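Local coordinates for putative secreted cellulose binding protein (Streptomyces coelicolor, PDB 4OY7) that cleaves cellulose chains oxidatively as the copper-dependent catalytic domain of a secreted lytic polysaccharide monooxygenase, at residues M5-R10 / A98-E103. Residues are numbered along the deposited sequence; the frame is centred on the assembly and turned at random. Where two conformers were deposited one is given.
Sequences MMPGSR and ATIPVE
M5 and M6 both face E103 across an antiparallel strand pair, forming a classic beta bulge at the edge of the four-stranded sheet of this AA10 monooxygenase domain. The carbonyl O of E103 takes two backbone bonds, from M5 N at 2.8 Å and from M6 N at 3.1 Å, both donors reaching it from the same face of its carbonyl plane. The return bond, E103 N to M6 O at 2.9 Å, is straighter (165° at the hydrogen) and uses an in-plane lone pair. V102 CA adds a CA-H...O contact to M6 O at 3.3 Å. A cis peptide before P7 then turns the chain away from strand 99-105, which on its other edge pairs with strand 155-161.

M6 and E103 run side by side on one face of the sheet, their CB atoms 3.8 Å apart. Both start with CG anti to the carbonyl carbon (chi1 -78° and -64°) and continue extended at chi2, which keeps the chains alongside until the thioether lies beside the carboxylate. On the side of the strand pair that faces the other sheet, P7 and I100 cross at about a right angle, CD of the proline meeting CD1 of the isoleucine at 4.1 Å; P7 also packs on V191 and I172 of that sheet, so the turn bridges the two layers of the sandwich. At the far end of the methionine-glutamate pair, M6 SD stands 4.0 Å from E103 OE2.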
loop_
_atom_site.group_PDB
_atom_site.type_symbol
_atom_site.label_atom_id
_atom_site.label_comp_id
_atom_site.label_asym_id
_atom_site.label_seq_id
_atom_site.Cartn_x
_atom_site.Cartn_y
_atom_site.Cartn_z
ATOM N N MET A 5 -0.546 3.912 -5.655
ATOM C CA MET A 5 0.132 3.672 -6.926
ATOM C C MET A 5 1.530 4.297 -7.025
ATOM O O MET A 5 2.387 3.805 -7.762
ATOM C CB MET A 5 -0.739 4.179 -8.087
ATOM C CG MET A 5 -2.098 3.488 -8.179
ATOM S SD MET A 5 -3.221 4.344 -9.306
ATOM C CE MET A 5 -2.325 3.967 -10.793
ATOM N N MET A 6 1.768 5.377 -6.280
ATOM C CA MET A 6 3.050 6.082 -6.285
ATOM C C MET A 6 3.217 6.725 -4.907
ATOM O O MET A 6 2.406 7.592 -4.566
ATOM C CB MET A 6 3.045 7.205 -7.335
ATOM C CG MET A 6 3.245 6.750 -8.772
ATOM S SD MET A 6 3.898 8.024 -9.895
ATOM C CE MET A 6 5.468 8.363 -9.126
ATOM N N PRO A 7 4.164 6.229 -4.049
ATOM C CA PRO A 7 4.948 4.971 -4.164
ATOM C C PRO A 7 4.023 3.768 -4.072
ATOM O O PRO A 7 3.198 3.668 -3.151
ATOM C CB PRO A 7 5.870 5.012 -2.936
ATOM C CG PRO A 7 5.124 5.820 -1.950
ATOM C CD PRO A 7 4.428 6.894 -2.761
ATOM N N GLY A 8 4.163 2.877 -5.041
ATOM C CA GLY A 8 3.184 1.847 -5.275
ATOM C C GLY A 8 3.168 0.833 -4.177
ATOM O O GLY A 8 4.197 0.515 -3.598
ATOM N N SER A 9 1.980 0.312 -3.903
ATOM C CA SER A 9 1.778 -0.692 -2.884
ATOM C C SER A 9 2.287 -2.049 -3.387
ATOM O O SER A 9 2.606 -2.203 -4.573
ATOM C CB SER A 9 0.293 -0.772 -2.550
ATOM O OG SER A 9 -0.399 -1.473 -3.566
ATOM N N ARG A 10 2.390 -3.022 -2.482
ATOM C CA ARG A 10 2.897 -4.357 -2.872
ATOM C C ARG A 10 2.053 -5.006 -3.960
ATOM O O ARG A 10 2.592 -5.527 -4.952
ATOM C CB ARG A 10 2.978 -5.274 -1.662
ATOM C CG ARG A 10 4.085 -4.879 -0.706
ATOM C CD ARG A 10 4.191 -5.757 0.531
ATOM N NE ARG A 10 5.420 -5.391 1.223
ATOM C CZ ARG A 10 5.806 -5.846 2.399
ATOM N NH1 ARG A 10 5.045 -6.713 3.062
ATOM N NH2 ARG A 10 6.956 -5.421 2.920
ATOM N N ALA A 98 12.802 15.283 0.397
ATOM C CA ALA A 98 12.083 15.748 -0.792
ATOM C C ALA A 98 10.577 15.676 -0.574
ATOM O O ALA A 98 10.092 14.860 0.214
ATOM C CB ALA A 98 12.446 14.900 -1.995
ATOM N N THR A 99 9.872 16.552 -1.280
ATOM C CA THR A 99 8.422 16.526 -1.394
ATOM C C THR A 99 8.069 15.787 -2.671
ATOM O O THR A 99 8.588 16.134 -3.734
ATOM C CB THR A 99 7.859 17.962 -1.418
ATOM O OG1 THR A 99 8.191 18.604 -0.169
ATOM C CG2 THR A 99 6.327 17.941 -1.592
ATOM N N ILE A 100 7.197 14.783 -2.575
ATOM C CA ILE A 100 6.919 13.870 -3.699
ATOM C C ILE A 100 5.444 13.883 -4.043
ATOM O O ILE A 100 4.602 14.126 -3.186
ATOM C CB ILE A 100 7.390 12.415 -3.401
ATOM C CG1 ILE A 100 6.645 11.791 -2.206
ATOM C CG2 ILE A 100 8.906 12.368 -3.189
ATOM C CD1 ILE A 100 6.675 10.275 -2.189
ATOM N N PRO A 101 5.112 13.639 -5.316
ATOM C CA PRO A 101 3.696 13.538 -5.683
ATOM C C PRO A 101 3.180 12.130 -5.402
ATOM O O PRO A 101 3.649 11.175 -6.023
ATOM C CB PRO A 101 3.700 13.803 -7.187
ATOM C CG PRO A 101 5.065 13.409 -7.651
ATOM C CD PRO A 101 6.002 13.629 -6.490
ATOM N N VAL A 102 2.178 12.015 -4.551
ATOM C CA VAL A 102 1.591 10.716 -4.177
ATOM C C VAL A 102 0.359 10.466 -5.049
ATOM O O VAL A 102 -0.353 11.413 -5.366
ATOM C CB VAL A 102 1.203 10.689 -2.678
ATOM C CG1 VAL A 102 0.397 9.428 -2.320
ATOM C CG2 VAL A 102 2.442 10.816 -1.792
ATOM N N GLU A 103 0.174 9.209 -5.482
ATOM C CA GLU A 103 -0.964 8.782 -6.305
ATOM C C GLU A 103 -1.599 7.588 -5.653
ATOM O O GLU A 103 -0.872 6.700 -5.214
ATOM C CB GLU A 103 -0.501 8.418 -7.729
ATOM C CG GLU A 103 0.047 9.645 -8.430
ATOM C CD GLU A 103 0.175 9.558 -9.954
ATOM O OE1 GLU A 103 -0.284 8.603 -10.597
ATOM O OE2 GLU A 103 0.757 10.478 -10.530
#